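Local coordinates for protein undecaprenyl Pyrophosphate Synthase (Helicobacter pylori, PDB 2D2R) that probably condenses isopentenyl diphosphate with allylic pyrophosphates, with magnesium as cofactor, working as a homodimer that makes undecaprenyl diphosphate, at residues 154-158 against 159-163. Numbering follows the deposited sequence.
Sequences KSLLE and SPPSN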
loop_
_atom_site.group_PDB
_atom_site.type_symbol
_atom_site.label_atom_id
_atom_site.label_comp_id
_atom_site.label_asym_id
_atom_site.label_seq_id
_atom_site.Cartn_x
_atom_site.Cartn_y
_atom_site.Cartn_z
ATOM N N LYS A 154 10.370 -16.760 4.841
ATOM C CA LYS A 154 10.703 -18.191 4.813
ATOM C C LYS A 154 12.089 -18.315 4.208
ATOM O O LYS A 154 12.876 -19.203 4.583
ATOM C CB LYS A 154 9.665 -18.942 3.972
ATOM C CG LYS A 154 9.852 -20.462 3.891
ATOM C CD LYS A 154 8.569 -21.154 3.315
ATOM C CE LYS A 154 8.183 -20.574 1.963
ATOM N NZ LYS A 154 6.685 -20.693 1.626
ATOM N N SER A 155 12.373 -17.438 3.254
ATOM C CA SER A 155 13.674 -17.406 2.615
ATOM C C SER A 155 14.745 -17.051 3.666
ATOM O O SER A 155 15.802 -17.701 3.716
ATOM C CB SER A 155 13.696 -16.379 1.476
ATOM O OG SER A 155 15.016 -16.162 0.976
ATOM N N LEU A 156 14.467 -16.062 4.527
ATOM C CA LEU A 156 15.462 -15.639 5.530
ATOM C C LEU A 156 15.646 -16.658 6.631
ATOM O O LEU A 156 16.736 -16.780 7.161
ATOM C CB LEU A 156 15.098 -14.287 6.183
ATOM C CG LEU A 156 15.260 -13.075 5.256
ATOM C CD1 LEU A 156 14.343 -11.905 5.717
ATOM C CD2 LEU A 156 16.686 -12.668 5.227
ATOM N N LEU A 157 14.573 -17.357 6.988
ATOM C CA LEU A 157 14.614 -18.369 8.046
ATOM C C LEU A 157 15.346 -19.611 7.536
ATOM O O LEU A 157 16.130 -20.227 8.252
ATOM C CB LEU A 157 13.192 -18.779 8.475
ATOM C CG LEU A 157 12.934 -19.944 9.456
ATOM C CD1 LEU A 157 13.990 -20.048 10.522
ATOM C CD2 LEU A 157 11.630 -19.709 10.133
ATOM N N GLU A 158 15.082 -19.973 6.296
ATOM C CA GLU A 158 15.703 -21.157 5.720
ATOM C C GLU A 158 17.148 -20.924 5.280
ATOM O O GLU A 158 17.952 -21.862 5.318
ATOM C CB GLU A 158 14.855 -21.656 4.552
ATOM C CG GLU A 158 13.550 -22.242 5.026
ATOM C CD GLU A 158 12.638 -22.677 3.893
ATOM O OE1 GLU A 158 13.015 -22.519 2.721
ATOM O OE2 GLU A 158 11.537 -23.170 4.186
ATOM N N SER A 159 17.477 -19.702 4.863
ATOM C CA SER A 159 18.843 -19.362 4.469
ATOM C C SER A 159 19.198 -17.965 4.968
ATOM O O SER A 159 19.220 -17.023 4.228
ATOM C CB SER A 159 18.992 -19.413 2.971
ATOM O OG SER A 159 18.443 -20.628 2.501
ATOM N N PRO A 160 19.516 -17.842 6.243
ATOM C CA PRO A 160 19.837 -16.477 6.680
ATOM C C PRO A 160 21.097 -15.905 6.123
ATOM O O PRO A 160 21.935 -16.627 5.600
ATOM C CB PRO A 160 19.870 -16.586 8.195
ATOM C CG PRO A 160 20.128 -18.029 8.481
ATOM C CD PRO A 160 19.459 -18.793 7.361
ATOM N N PRO A 161 21.227 -14.572 6.178
ATOM C CA PRO A 161 22.443 -13.922 5.671
ATOM C C PRO A 161 23.494 -14.421 6.647
ATOM O O PRO A 161 23.192 -14.635 7.814
ATOM C CB PRO A 161 22.126 -12.443 5.837
ATOM C CG PRO A 161 21.357 -12.430 7.062
ATOM C CD PRO A 161 20.362 -13.580 6.839
ATOM N N SER A 162 24.717 -14.626 6.198
ATOM C CA SER A 162 25.682 -15.197 7.126
ATOM C C SER A 162 25.883 -14.402 8.380
ATOM O O SER A 162 26.129 -14.986 9.442
ATOM C CB SER A 162 27.029 -15.415 6.480
ATOM O OG SER A 162 27.871 -15.985 7.465
ATOM N N ASN A 163 25.809 -13.073 8.258
ATOM C CA ASN A 163 25.983 -12.178 9.435
ATOM C C ASN A 163 24.682 -11.828 10.152
ATOM O O ASN A 163 24.599 -10.798 10.901
ATOM C CB ASN A 163 26.667 -10.860 9.065
ATOM C CG ASN A 163 25.877 -10.001 8.072
ATOM O OD1 ASN A 163 24.785 -10.399 7.526
ATOM N ND2 ASN A 163 26.448 -8.859 7.751
#
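The last turn of helix 145-158 meets the chain that leaves it in a local C-terminal contact, where S159 and P160 lie against the carbonyls of S155 and L156. It lies at the surface, with its centre about 26 Å from the centre of the chain and away from the substrate and magnesium sites. S159 N gives one more helical i to i-4 bond, to S155 O at 2.9 Å. The bond is bent, with an N-H...O angle of 147°. S159 itself has already left helical backbone angles. The next step of the ladder fails at P160. Its ring nitrogen comes to 3.1 Å from L156 O but has no hydrogen to give. P160 CD, which replaces the amide hydrogen, stands 3.4 Å from L156 O, and P160 CB is 3.3 Å from the same oxygen. The pyrrolidine ring therefore lies against the carbonyl end of the helix. P160 cannot extend the bonding, which is consistent with the helix ending here. L156 adds the apolar part. Its CD2 branch reaches P161 CD at 4.1 Å. R177 ties both segments together, with NH1 bonded to S155 OG and NH2 to S159 O. L156 and P161 also pack on E173 of helix 171-175, while K154, L156 and L157 touch L170, F153 and L157 of the second subunit, respectively. The contact thus joins the end of helix 145-158, which follows strand 136-140, to helix 171-175 at the dimer interface.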